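Local coordinates for protein type II restriction enzyme SfiI (PDB 2EZV) that recognises the double-stranded sequence 5'-GGCCN(5)GGCC-3' and cleaves within it, as a tetrameric type IIF restriction endonuclease, at residues R114-M119 with S158-F163; E12-E17 with Q193-D198; L237-S240 with Y245-P248; T20-V25 with P248-L253; R82-P87 with L93-L98. All blocks are in the same frame, centred on the assembly; numbering follows the deposited sequence.

How the contacts relate
Contacts 1, 4 and 5 are buried, whereas contacts 2 and 3 reach partly to solvent. Contacts 1, 3 and 5 share the mixed central sheet: strands 93-104 and 151-167, used by contacts 5 and 1, are neighbours in it. Contacts 2 and 4 both use helix 10-41, which lies against that sheet; T20 of contact 4 touches L86 and L97 of contact 5, and I24 packs on I159 of contact 1. Contacts 3 and 4 share P248. Chemistry follows place: a carboxylate shared by an arginine and a tyrosine carries contact 2, apolar atoms round an indole fill contact 4, backbone bonds dominate contact 5, and contacts 1 and 3 each include a water between their segments.

Contact 1. Residues R114-M119 with S158-F163; sequences RSQLPM and SIFVHF
Q116 and P118 make a small, buried packing contact with F160 and S158, joining the loop that follows strand 110-112 to the long strand 151-167 of the central sheet. F160 meets the loop with the far end of its ring. Its CZ lies 3.8 Å from Q116 CB, which sits at the ring edge near its plane, and the carbonyl O of Q116 lies in that plane too, 3.9 Å from CZ. The ring gets there because CG is anti to the carbonyl carbon (chi1 -69°), on the flank where S158 also points to the loop. There the pyrrolidine corner of P118 rests on the serine, CG at 3.4 Å from S158 OG and 3.5 Å from S158 CB. One water completes the joint: it donates to Q116 O at 3.0 Å and has a long, weak link to S158 OG, giving the Q116 carbonyl a polar partner on the side facing S158. Beyond CB, the Q116 chain runs on extended (chi2 174°), carrying its amide away from the ring to where OE1 accepts from Q113 N and K102 NZ. The side chain of Q116 comes within about 4 Å of a bound calcium ion, whose site is formed by D79, D100 and A101. The loop thus lies beside the metal site of a PD-(D/E)XK nuclease, where D100-A101-K102 is consistent with the D-X-K part of the motif.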
# COMPACT_ATOMS: atom_id res chain seq x y z
N ARG D 114 6.64 -18.55 26.45
CA ARG D 114 7.52 -17.58 27.10
C ARG D 114 7.98 -16.54 26.08
O ARG D 114 8.33 -15.41 26.43
CB ARG D 114 8.73 -18.27 27.72
CG ARG D 114 9.46 -17.43 28.76
CD ARG D 114 10.63 -18.19 29.37
NE ARG D 114 11.80 -18.21 28.49
CZ ARG D 114 12.62 -17.17 28.32
NH1 ARG D 114 12.41 -16.03 28.96
NH2 ARG D 114 13.66 -17.28 27.50
N SER D 115 7.97 -16.93 24.81
CA SER D 115 8.39 -16.04 23.75
C SER D 115 7.35 -14.95 23.47
O SER D 115 7.59 -14.03 22.69
CB SER D 115 8.66 -16.85 22.48
OG SER D 115 7.49 -17.55 22.07
N GLN D 116 6.19 -15.07 24.12
CA GLN D 116 5.11 -14.11 23.95
C GLN D 116 4.87 -13.29 25.22
O GLN D 116 4.15 -12.31 25.19
CB GLN D 116 3.82 -14.85 23.56
CG GLN D 116 4.00 -15.84 22.41
CD GLN D 116 2.76 -16.67 22.13
OE1 GLN D 116 2.16 -17.26 23.03
NE2 GLN D 116 2.37 -16.74 20.87
N LEU D 117 5.49 -13.71 26.32
CA LEU D 117 5.35 -13.03 27.60
C LEU D 117 6.13 -11.70 27.58
O LEU D 117 7.35 -11.68 27.46
CB LEU D 117 5.89 -13.92 28.73
CG LEU D 117 5.23 -13.87 30.12
CD1 LEU D 117 6.23 -14.32 31.17
CD2 LEU D 117 4.75 -12.47 30.44
N PRO D 118 5.41 -10.56 27.71
CA PRO D 118 5.97 -9.20 27.71
C PRO D 118 6.80 -8.79 28.93
O PRO D 118 7.75 -8.02 28.80
CB PRO D 118 4.72 -8.32 27.55
CG PRO D 118 3.72 -9.24 26.90
CD PRO D 118 3.94 -10.52 27.65
N MET D 119 6.42 -9.27 30.11
CA MET D 119 7.15 -8.93 31.34
C MET D 119 7.36 -10.15 32.23
O MET D 119 6.62 -11.13 32.13
CB MET D 119 6.39 -7.86 32.13
CG MET D 119 4.99 -8.28 32.52
SD MET D 119 4.26 -7.15 33.70
CE MET D 119 3.98 -5.69 32.67
N SER D 158 2.74 -5.45 22.91
CA SER D 158 2.15 -6.78 22.79
C SER D 158 0.63 -6.83 22.80
O SER D 158 -0.02 -6.32 23.72
CB SER D 158 2.68 -7.67 23.91
OG SER D 158 4.10 -7.70 23.87
N ILE D 159 0.08 -7.49 21.79
CA ILE D 159 -1.36 -7.61 21.66
C ILE D 159 -1.85 -9.02 21.30
O ILE D 159 -1.20 -9.73 20.53
CB ILE D 159 -1.86 -6.61 20.60
CG1 ILE D 159 -1.48 -5.20 21.07
CG2 ILE D 159 -3.38 -6.74 20.41
CD1 ILE D 159 -1.61 -4.15 20.03
N PHE D 160 -2.98 -9.41 21.86
CA PHE D 160 -3.55 -10.72 21.61
C PHE D 160 -5.00 -10.68 21.16
O PHE D 160 -5.85 -10.08 21.83
CB PHE D 160 -3.44 -11.61 22.85
CG PHE D 160 -2.03 -12.01 23.17
CD1 PHE D 160 -1.16 -11.12 23.79
CD2 PHE D 160 -1.57 -13.28 22.84
CE1 PHE D 160 0.15 -11.49 24.06
CE2 PHE D 160 -0.27 -13.66 23.11
CZ PHE D 160 0.60 -12.76 23.72
N VAL D 161 -5.28 -11.31 20.03
CA VAL D 161 -6.63 -11.37 19.49
C VAL D 161 -7.06 -12.81 19.75
O VAL D 161 -6.47 -13.75 19.22
CB VAL D 161 -6.63 -11.07 17.98
CG1 VAL D 161 -8.02 -10.85 17.50
CG2 VAL D 161 -5.80 -9.84 17.71
N HIS D 162 -8.08 -12.97 20.58
CA HIS D 162 -8.58 -14.28 21.00
C HIS D 162 -9.95 -14.61 20.41
O HIS D 162 -10.97 -14.05 20.82
CB HIS D 162 -8.61 -14.30 22.53
CG HIS D 162 -9.09 -15.58 23.13
ND1 HIS D 162 -10.40 -16.00 23.06
CD2 HIS D 162 -8.43 -16.53 23.84
CE1 HIS D 162 -10.53 -17.14 23.72
NE2 HIS D 162 -9.35 -17.48 24.20
N PHE D 163 -9.96 -15.52 19.45
CA PHE D 163 -11.20 -15.91 18.80
C PHE D 163 -11.92 -17.01 19.59
O PHE D 163 -11.54 -18.17 19.55
CB PHE D 163 -10.91 -16.38 17.37
CG PHE D 163 -10.30 -15.32 16.49
CD1 PHE D 163 -8.99 -14.90 16.71
CD2 PHE D 163 -11.03 -14.73 15.47
CE1 PHE D 163 -8.43 -13.89 15.93
CE2 PHE D 163 -10.47 -13.73 14.68
CZ PHE D 163 -9.17 -13.31 14.91
O HOH W 1 3.32 -10.79 22.72

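Contact 2. Residues E12-E17 with Q193-D198; sequences ELESVE and QRYNPD
E14, on the N-terminal helix 10-41, reaches across to R194 and Y195 at the end of the short helix 192-195, and its two carboxylate oxygens are divided between them. The close-packed part is the tyrosine side. Y195 and E14 approach from opposite directions, and the phenol OH donates to E14 OE2 at 2.6 Å, arriving on the syn side but 23° out of the carboxylate plane; the carboxylate lies beyond the ring edge. Y195 is buried, its ring against P187 and C230. R233 joins this pair: it forms salt bridges with E14 OE2 and with E17, and its NE is hydrogen-bonded to Y195 OH, so OE2 is held by two donors and the hydroxyl by two partners. Such a setting would probably keep the glutamate ionised.

The other oxygen faces the looser side. R194 is exposed, and its chain runs extended from CG to NE, bringing NH1 to 2.8 Å from E14 OE1. This salt bridge uses the anti lone pair of OE1, with the oxygen in the guanidinium plane although the two flat groups are 56° apart. Only one guanidinium nitrogen takes part in this bridge, and NH1 also pairs with D11, so the arginine is shared between two acids of one helix. What results is a salt-bridge network between two helices, tying the short helix 192-195, just before the chain leaves helical geometry at N196, to the start of helix 10-41, with a buried phenol on one side and a solvent-facing ion pair on the other.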
# COMPACT_ATOMS: atom_id res chain seq x y z
N GLU D 12 2.20 7.77 30.29
CA GLU D 12 2.26 8.05 28.86
C GLU D 12 2.49 6.76 28.09
O GLU D 12 1.94 6.57 27.00
CB GLU D 12 3.36 9.07 28.57
CG GLU D 12 3.21 10.33 29.41
CD GLU D 12 4.40 11.26 29.32
OE1 GLU D 12 5.56 10.78 29.26
OE2 GLU D 12 4.18 12.48 29.34
N LEU D 13 3.29 5.86 28.66
CA LEU D 13 3.57 4.58 28.03
C LEU D 13 2.29 3.76 27.90
O LEU D 13 2.02 3.20 26.84
CB LEU D 13 4.60 3.79 28.85
CG LEU D 13 4.91 2.39 28.31
CD1 LEU D 13 5.32 2.50 26.86
CD2 LEU D 13 6.02 1.74 29.13
N GLU D 14 1.49 3.70 28.96
CA GLU D 14 0.23 2.95 28.90
C GLU D 14 -0.68 3.59 27.86
O GLU D 14 -1.43 2.91 27.16
CB GLU D 14 -0.48 2.97 30.26
CG GLU D 14 0.30 2.33 31.41
CD GLU D 14 -0.62 1.72 32.45
OE1 GLU D 14 -0.41 1.95 33.66
OE2 GLU D 14 -1.55 0.99 32.06
N SER D 15 -0.60 4.91 27.77
CA SER D 15 -1.40 5.66 26.83
C SER D 15 -1.14 5.24 25.39
O SER D 15 -2.08 5.12 24.60
CB SER D 15 -1.12 7.16 27.00
OG SER D 15 -1.89 7.92 26.10
N VAL D 16 0.12 5.01 25.04
CA VAL D 16 0.42 4.60 23.67
C VAL D 16 -0.05 3.17 23.43
O VAL D 16 -0.36 2.80 22.29
CB VAL D 16 1.93 4.69 23.32
CG1 VAL D 16 2.63 5.67 24.22
CG2 VAL D 16 2.56 3.33 23.36
N GLU D 17 -0.08 2.36 24.48
CA GLU D 17 -0.54 0.99 24.30
C GLU D 17 -2.04 1.07 24.08
O GLU D 17 -2.60 0.34 23.26
CB GLU D 17 -0.19 0.12 25.52
CG GLU D 17 1.25 -0.36 25.52
CD GLU D 17 1.63 -1.19 26.75
OE1 GLU D 17 2.75 -1.75 26.76
OE2 GLU D 17 0.83 -1.29 27.70
N GLN D 193 6.10 -3.23 37.98
CA GLN D 193 5.76 -2.79 39.33
C GLN D 193 4.26 -2.49 39.47
O GLN D 193 3.67 -2.73 40.53
CB GLN D 193 6.58 -1.55 39.69
N ARG D 194 3.65 -1.98 38.40
CA ARG D 194 2.23 -1.65 38.41
C ARG D 194 1.28 -2.84 38.26
O ARG D 194 0.23 -2.88 38.90
CB ARG D 194 1.89 -0.64 37.30
CG ARG D 194 2.37 0.78 37.54
CD ARG D 194 1.77 1.72 36.50
NE ARG D 194 2.15 3.11 36.75
CZ ARG D 194 1.78 4.14 36.00
NH1 ARG D 194 1.00 3.95 34.94
NH2 ARG D 194 2.18 5.36 36.31
N TYR D 195 1.64 -3.81 37.43
CA TYR D 195 0.78 -4.97 37.19
C TYR D 195 1.19 -6.32 37.80
O TYR D 195 0.38 -7.25 37.84
CB TYR D 195 0.55 -5.15 35.68
CG TYR D 195 -0.25 -4.03 35.03
CD1 TYR D 195 0.37 -2.87 34.56
CD2 TYR D 195 -1.63 -4.13 34.93
CE1 TYR D 195 -0.37 -1.83 34.00
CE2 TYR D 195 -2.38 -3.10 34.38
CZ TYR D 195 -1.75 -1.95 33.92
OH TYR D 195 -2.53 -0.94 33.41
N ASN D 196 2.44 -6.46 38.25
CA ASN D 196 2.89 -7.72 38.85
C ASN D 196 4.03 -7.50 39.85
O ASN D 196 5.15 -7.97 39.64
CB ASN D 196 3.33 -8.71 37.77
N PRO D 197 3.75 -6.77 40.95
CA PRO D 197 4.76 -6.50 41.97
C PRO D 197 5.05 -7.71 42.85
O PRO D 197 6.20 -7.97 43.22
CB PRO D 197 4.15 -5.34 42.75
CG PRO D 197 2.69 -5.67 42.71
CD PRO D 197 2.48 -6.10 41.27
N ASP D 198 4.00 -8.47 43.17
CA ASP D 198 4.14 -9.66 44.00
C ASP D 198 3.25 -10.79 43.47
O ASP D 198 2.22 -10.54 42.85
CB ASP D 198 3.77 -9.32 45.45
CG ASP D 198 2.31 -8.95 45.61
OD1 ASP D 198 1.48 -9.87 45.74
OD2 ASP D 198 1.99 -7.74 45.60

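Contact 3. Residues L237-S240 with Y245-P248; sequences LHYS and YTQP
The first torsions of Y239 and T246 bring a methyl group over a ring. In T246 the hydroxyl OG1 takes the crowded position between backbone N and carbonyl carbon (chi1 46°), which turns CG2 to the Y239 side. The tyrosine CB points away from 245-248, but with CG beside the backbone N (chi1 -69°) the ring comes back across the threonine, and CG2 sits over the centre of one face in a CH-pi contact. Farther out, Y239 OH is hydrogen-bonded to S32 O of helix 10-41, which probably holds the hydroxyl end of the ring; S32 OG also takes the bond from T246 N. A leucine in place of Y239 would probably deprive the T246 methyl of its aromatic face and leave the S32 carbonyl without its phenol partner.

At the hydroxyl of T246, L237 CB packs 3.7 Å from OG1, while L237 CD2 lies 3.9 Å from Q247 O. The backbones are joined by a direct bond, Q247 N to H238 O at 2.8 Å and 163°, and by a water that accepts from H238 N at 2.9 Å and donates to Q247 O at 2.8 Å. Q247 lays CG 3.5 Å from H238 O and turns OE1 to S240 OG, a weak bond of 3.1 Å. The chemistry is therefore graded: an aromatic and aliphatic part faces helix 10-41, main-chain bonds lie in the middle, and a weak polar link lies on the partly exposed side, so the return of the chain probably depends mostly on the main-chain bonds and on T246.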
# COMPACT_ATOMS: atom_id res chain seq x y z
N LEU D 237 -15.40 -7.99 21.28
CA LEU D 237 -16.27 -7.74 20.15
C LEU D 237 -17.12 -9.00 20.05
O LEU D 237 -16.64 -10.06 19.64
CB LEU D 237 -15.45 -7.52 18.87
CG LEU D 237 -14.52 -6.30 18.95
CD1 LEU D 237 -13.76 -6.12 17.63
CD2 LEU D 237 -15.34 -5.04 19.28
N HIS D 238 -18.38 -8.88 20.44
CA HIS D 238 -19.28 -10.03 20.45
C HIS D 238 -20.31 -10.03 19.32
O HIS D 238 -20.82 -8.97 18.93
CB HIS D 238 -19.96 -10.09 21.82
CG HIS D 238 -20.99 -11.17 21.95
ND1 HIS D 238 -22.34 -10.92 21.83
CD2 HIS D 238 -20.86 -12.50 22.15
CE1 HIS D 238 -23.00 -12.06 21.95
NE2 HIS D 238 -22.13 -13.03 22.15
N TYR D 239 -20.58 -11.22 18.79
CA TYR D 239 -21.56 -11.40 17.72
C TYR D 239 -22.92 -11.82 18.28
O TYR D 239 -23.00 -12.64 19.19
CB TYR D 239 -21.13 -12.49 16.74
CG TYR D 239 -19.92 -12.19 15.87
CD1 TYR D 239 -18.64 -12.60 16.25
CD2 TYR D 239 -20.07 -11.57 14.63
CE1 TYR D 239 -17.55 -12.40 15.42
CE2 TYR D 239 -18.98 -11.36 13.78
CZ TYR D 239 -17.72 -11.78 14.19
OH TYR D 239 -16.62 -11.56 13.38
N SER D 240 -23.99 -11.25 17.73
CA SER D 240 -25.35 -11.58 18.13
C SER D 240 -26.20 -11.55 16.86
O SER D 240 -25.73 -11.09 15.82
CB SER D 240 -25.88 -10.58 19.16
OG SER D 240 -26.08 -9.29 18.59
N TYR D 245 -22.09 -7.80 11.78
CA TYR D 245 -20.83 -7.37 12.36
C TYR D 245 -20.96 -7.56 13.85
O TYR D 245 -22.06 -7.76 14.36
CB TYR D 245 -20.56 -5.89 12.10
CG TYR D 245 -20.36 -5.50 10.66
CD1 TYR D 245 -21.44 -5.36 9.79
CD2 TYR D 245 -19.08 -5.25 10.17
CE1 TYR D 245 -21.25 -4.97 8.47
CE2 TYR D 245 -18.88 -4.86 8.85
CZ TYR D 245 -19.96 -4.72 8.00
OH TYR D 245 -19.75 -4.34 6.69
N THR D 246 -19.84 -7.48 14.55
CA THR D 246 -19.86 -7.61 16.00
C THR D 246 -20.43 -6.32 16.60
O THR D 246 -20.57 -5.31 15.92
CB THR D 246 -18.44 -7.83 16.55
OG1 THR D 246 -17.55 -6.89 15.93
CG2 THR D 246 -17.96 -9.25 16.27
N GLN D 247 -20.77 -6.37 17.89
CA GLN D 247 -21.29 -5.19 18.58
C GLN D 247 -20.09 -4.28 18.86
O GLN D 247 -19.18 -4.64 19.60
CB GLN D 247 -21.97 -5.59 19.89
CG GLN D 247 -23.20 -6.46 19.71
CD GLN D 247 -24.37 -5.71 19.07
OE1 GLN D 247 -25.26 -6.32 18.47
NE2 GLN D 247 -24.38 -4.39 19.21
N PRO D 248 -20.08 -3.08 18.26
CA PRO D 248 -18.99 -2.12 18.44
C PRO D 248 -19.00 -1.57 19.87
O PRO D 248 -19.55 -0.50 20.13
CB PRO D 248 -19.31 -1.05 17.40
CG PRO D 248 -20.82 -1.03 17.45
CD PRO D 248 -21.17 -2.50 17.44
O HOH W 2 -18.99 -6.35 21.78

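Contact 4. Residues T20-V25 with P248-L253; sequences TLRTIV and PRWRDL
W250 projects from strand 249-253 to helix 20-25 and takes part in every contact across the interface; the two segments run nearly antiparallel, their axes 10.5 Å apart at closest. Over one face of the indole lies R22, whose CD makes a CH-pi contact 3.4 Å from the centroid of the six-membered ring of W250. The arginine chain bends at chi2 (60°), laying its methylene across the ring; its charged end goes on to Q26 by a hydrogen bond and to F264 by a cation-pi contact.

Aliphatic groups of the helix meet the indole at its edge. L21 CD1 approaches W250 CZ3 to 3.3 Å, and V25 CG2 lies 3.8 Å from the same carbon, in the ring plane.

The polar bonds stay within the strand. W250 NE1 donates almost straight (173°) to D252 OD2 at 2.7 Å, reaching the carboxylate from above its plane, and D252 OD1 accepts from L253 N at 2.8 Å. K18, one turn before R22, adds a salt bridge to OD1. Replacing W250 by an alanine is likely to open a gap between L21, V25 and R22 and to leave D252 OD2 without its indole donor.

Thus the buried N-H is satisfied by a carboxylate held by L253 N and probably charge-balanced by K18, probably fixing the rotation of the indole, while the helix brings mainly hydrocarbon to the ring, with R22 NE close by.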
# COMPACT_ATOMS: atom_id res chain seq x y z
N THR D 20 -2.84 2.14 20.62
CA THR D 20 -2.44 1.06 19.71
C THR D 20 -3.60 0.06 19.71
O THR D 20 -4.09 -0.36 18.67
CB THR D 20 -1.17 0.35 20.19
OG1 THR D 20 -0.06 1.24 20.08
CG2 THR D 20 -0.90 -0.91 19.37
N LEU D 21 -4.07 -0.27 20.91
CA LEU D 21 -5.17 -1.21 21.07
C LEU D 21 -6.44 -0.70 20.41
O LEU D 21 -7.10 -1.43 19.66
CB LEU D 21 -5.40 -1.48 22.55
CG LEU D 21 -6.27 -2.66 23.00
CD1 LEU D 21 -7.58 -2.14 23.53
CD2 LEU D 21 -6.49 -3.63 21.87
N ARG D 22 -6.78 0.56 20.68
CA ARG D 22 -7.99 1.17 20.12
C ARG D 22 -8.03 1.06 18.60
O ARG D 22 -9.06 0.70 18.02
CB ARG D 22 -8.09 2.64 20.52
CG ARG D 22 -9.38 3.29 20.06
CD ARG D 22 -10.59 2.57 20.68
NE ARG D 22 -11.87 3.07 20.17
CZ ARG D 22 -12.34 2.82 18.95
NH1 ARG D 22 -11.64 2.08 18.10
NH2 ARG D 22 -13.53 3.30 18.59
N THR D 23 -6.91 1.38 17.95
CA THR D 23 -6.80 1.31 16.49
C THR D 23 -7.10 -0.11 16.00
O THR D 23 -7.86 -0.31 15.05
CB THR D 23 -5.37 1.69 16.04
OG1 THR D 23 -5.05 2.99 16.55
CG2 THR D 23 -5.26 1.71 14.54
N ILE D 24 -6.50 -1.08 16.68
CA ILE D 24 -6.70 -2.48 16.33
C ILE D 24 -8.15 -2.94 16.51
O ILE D 24 -8.62 -3.78 15.73
CB ILE D 24 -5.74 -3.37 17.16
CG1 ILE D 24 -4.30 -3.11 16.68
CG2 ILE D 24 -6.10 -4.85 17.00
CD1 ILE D 24 -3.23 -3.82 17.46
N VAL D 25 -8.85 -2.40 17.50
CA VAL D 25 -10.25 -2.78 17.74
C VAL D 25 -11.16 -2.31 16.61
O VAL D 25 -12.13 -3.00 16.29
CB VAL D 25 -10.80 -2.21 19.07
CG1 VAL D 25 -12.31 -2.48 19.19
CG2 VAL D 25 -10.08 -2.86 20.23
N PRO D 248 -20.08 -3.08 18.26
CA PRO D 248 -18.99 -2.12 18.44
C PRO D 248 -19.00 -1.57 19.87
O PRO D 248 -19.55 -0.50 20.13
CB PRO D 248 -19.31 -1.05 17.40
CG PRO D 248 -20.82 -1.03 17.45
CD PRO D 248 -21.17 -2.50 17.44
N ARG D 249 -18.38 -2.30 20.79
CA ARG D 249 -18.34 -1.87 22.17
C ARG D 249 -16.90 -1.67 22.64
O ARG D 249 -16.05 -2.56 22.48
CB ARG D 249 -19.07 -2.89 23.07
N TRP D 250 -16.62 -0.50 23.19
CA TRP D 250 -15.28 -0.21 23.68
C TRP D 250 -15.33 0.01 25.18
O TRP D 250 -16.15 0.79 25.67
CB TRP D 250 -14.69 1.03 22.99
CG TRP D 250 -13.45 1.58 23.65
CD1 TRP D 250 -13.39 2.64 24.51
CD2 TRP D 250 -12.11 1.09 23.52
NE1 TRP D 250 -12.09 2.84 24.93
CE2 TRP D 250 -11.29 1.91 24.34
CE3 TRP D 250 -11.52 0.04 22.80
CZ2 TRP D 250 -9.91 1.71 24.45
CZ3 TRP D 250 -10.15 -0.16 22.91
CH2 TRP D 250 -9.36 0.68 23.73
N ARG D 251 -14.47 -0.72 25.89
CA ARG D 251 -14.37 -0.65 27.34
C ARG D 251 -13.22 0.28 27.72
O ARG D 251 -12.10 0.14 27.22
CB ARG D 251 -14.13 -2.06 27.91
CG ARG D 251 -13.88 -2.10 29.41
CD ARG D 251 -13.63 -3.52 29.88
NE ARG D 251 -14.86 -4.31 29.86
CZ ARG D 251 -15.00 -5.49 29.26
NH1 ARG D 251 -13.98 -6.04 28.60
NH2 ARG D 251 -16.16 -6.12 29.31
N ASP D 252 -13.50 1.21 28.62
CA ASP D 252 -12.51 2.18 29.05
C ASP D 252 -12.71 2.48 30.53
O ASP D 252 -13.52 1.85 31.20
CB ASP D 252 -12.69 3.46 28.24
CG ASP D 252 -11.38 4.13 27.91
OD1 ASP D 252 -10.48 4.13 28.77
OD2 ASP D 252 -11.26 4.65 26.78
N LEU D 253 -11.96 3.45 31.04
CA LEU D 253 -12.12 3.83 32.44
C LEU D 253 -12.17 5.34 32.58
O LEU D 253 -11.38 6.06 31.98
CB LEU D 253 -10.97 3.26 33.29
CG LEU D 253 -9.74 4.11 33.60
CD1 LEU D 253 -8.83 3.33 34.54
CD2 LEU D 253 -8.99 4.48 32.32

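Contact 5. Residues R82-P87 with L93-L98; sequences RVRWLP and LPQVLL
R82-L86 and L93-L97 pair as antiparallel strands at 145°, with R82:L97, R84:Q95 and L86:L93 as hydrogen-bonded pairs and V83:V96 and W85:P94 as non-hydrogen-bonded pairs between them. Six main-chain hydrogen bonds join them.

On the face that bears R82, R84, Q95 and L97, the arginine R84 and the glutamine run side by side. Q95 OE1 is gripped side-on by R84 NE at 2.9 Å and R84 NH2 at 2.7 Å; the oxygen lies in the guanidinium plane, while both nitrogens reach it from the same face of the amide. R84 is carried there by CG lying between backbone N and carbonyl carbon (chi1 65°). L97 covers one face of the guanidinium, its CD2 3.4 Å from R84 NH1, and L86 CD2 rests 3.5 Å from Q95 OE1. The remaining polar atoms find outside partners: R84 NH1 pairs with E66, and Q95 NE2 donates to T157 and T20. At a subunit interface, R82 forms a salt bridge with E63 of a third subunit.

The other face is apolar, with W85 CZ3 on P94 CD at 3.7 Å and V83 CG2 loosely by V96 CG2 at 4.3 Å. This is a beta hairpin within the mixed sheet, consistent with a PD-(D/E)XK core, its second strand leading on to D100 and A101 of the calcium site.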
# COMPACT_ATOMS: atom_id res chain seq x y z
N ARG D 82 5.17 -5.67 12.77
CA ARG D 82 5.54 -4.57 11.89
C ARG D 82 6.29 -3.53 12.70
O ARG D 82 5.86 -3.16 13.79
CB ARG D 82 4.29 -3.92 11.27
CG ARG D 82 3.54 -4.75 10.23
CD ARG D 82 4.39 -5.10 8.99
NE ARG D 82 3.60 -5.85 8.01
CZ ARG D 82 4.07 -6.33 6.86
NH1 ARG D 82 5.34 -6.14 6.51
NH2 ARG D 82 3.25 -6.99 6.04
N VAL D 83 7.43 -3.08 12.17
CA VAL D 83 8.22 -2.03 12.82
C VAL D 83 7.69 -0.77 12.13
O VAL D 83 7.70 -0.68 10.90
CB VAL D 83 9.73 -2.18 12.51
CG1 VAL D 83 10.53 -1.11 13.26
CG2 VAL D 83 10.20 -3.59 12.90
N ARG D 84 7.22 0.20 12.91
CA ARG D 84 6.61 1.40 12.34
C ARG D 84 6.73 2.61 13.26
O ARG D 84 7.18 2.49 14.39
CB ARG D 84 5.13 1.12 12.11
CG ARG D 84 4.41 0.90 13.45
CD ARG D 84 2.97 0.44 13.36
NE ARG D 84 2.35 0.56 14.68
CZ ARG D 84 1.08 0.27 14.97
NH1 ARG D 84 0.26 -0.18 14.04
NH2 ARG D 84 0.62 0.48 16.20
N TRP D 85 6.32 3.77 12.76
CA TRP D 85 6.32 5.01 13.54
C TRP D 85 4.88 5.19 14.01
O TRP D 85 3.95 5.10 13.22
CB TRP D 85 6.70 6.23 12.70
CG TRP D 85 8.13 6.31 12.27
CD1 TRP D 85 8.62 6.08 11.03
CD2 TRP D 85 9.23 6.76 13.07
NE1 TRP D 85 9.97 6.37 10.99
CE2 TRP D 85 10.37 6.79 12.23
CE3 TRP D 85 9.37 7.15 14.41
CZ2 TRP D 85 11.63 7.19 12.68
CZ3 TRP D 85 10.63 7.55 14.86
CH2 TRP D 85 11.74 7.57 14.00
N LEU D 86 4.71 5.45 15.30
CA LEU D 86 3.37 5.66 15.82
C LEU D 86 3.22 7.12 16.21
O LEU D 86 3.79 7.58 17.20
CB LEU D 86 3.14 4.77 17.04
CG LEU D 86 1.76 4.87 17.71
CD1 LEU D 86 0.69 4.39 16.73
CD2 LEU D 86 1.73 4.04 19.00
N PRO D 87 2.45 7.89 15.43
CA PRO D 87 2.28 9.30 15.80
C PRO D 87 1.45 9.45 17.07
O PRO D 87 0.49 8.71 17.28
CB PRO D 87 1.60 9.90 14.57
CG PRO D 87 0.86 8.76 13.98
CD PRO D 87 1.81 7.59 14.14
N LEU D 93 6.65 8.04 17.94
CA LEU D 93 7.33 6.89 18.49
C LEU D 93 7.60 5.69 17.60
O LEU D 93 6.69 5.14 16.96
CB LEU D 93 6.57 6.41 19.72
CG LEU D 93 6.29 7.50 20.76
CD1 LEU D 93 5.53 6.90 21.93
CD2 LEU D 93 7.61 8.12 21.22
N PRO D 94 8.87 5.27 17.53
CA PRO D 94 9.24 4.11 16.72
C PRO D 94 8.63 2.92 17.50
O PRO D 94 8.74 2.85 18.74
CB PRO D 94 10.77 4.14 16.75
CG PRO D 94 11.05 4.77 18.10
CD PRO D 94 10.05 5.90 18.14
N GLN D 95 7.98 1.99 16.81
CA GLN D 95 7.33 0.89 17.50
C GLN D 95 7.35 -0.44 16.75
O GLN D 95 7.28 -0.49 15.53
CB GLN D 95 5.88 1.28 17.79
CG GLN D 95 4.97 0.19 18.32
CD GLN D 95 3.52 0.66 18.47
OE1 GLN D 95 2.88 1.05 17.48
NE2 GLN D 95 2.99 0.64 19.69
N VAL D 96 7.46 -1.53 17.51
CA VAL D 96 7.42 -2.88 16.95
C VAL D 96 6.07 -3.44 17.39
O VAL D 96 5.91 -3.86 18.53
CB VAL D 96 8.53 -3.78 17.52
CG1 VAL D 96 8.40 -5.17 16.94
CG2 VAL D 96 9.90 -3.21 17.18
N LEU D 97 5.08 -3.42 16.50
CA LEU D 97 3.76 -3.95 16.86
C LEU D 97 3.80 -5.47 16.80
O LEU D 97 4.16 -6.04 15.78
CB LEU D 97 2.67 -3.44 15.92
CG LEU D 97 1.27 -4.06 16.14
CD1 LEU D 97 0.88 -3.92 17.61
CD2 LEU D 97 0.23 -3.37 15.27
N LEU D 98 3.43 -6.10 17.91
CA LEU D 98 3.40 -7.56 18.01
C LEU D 98 2.01 -8.02 18.42
O LEU D 98 1.51 -7.63 19.47
CB LEU D 98 4.39 -8.05 19.09
CG LEU D 98 5.87 -8.29 18.80
CD1 LEU D 98 6.35 -7.44 17.65
CD2 LEU D 98 6.68 -8.02 20.07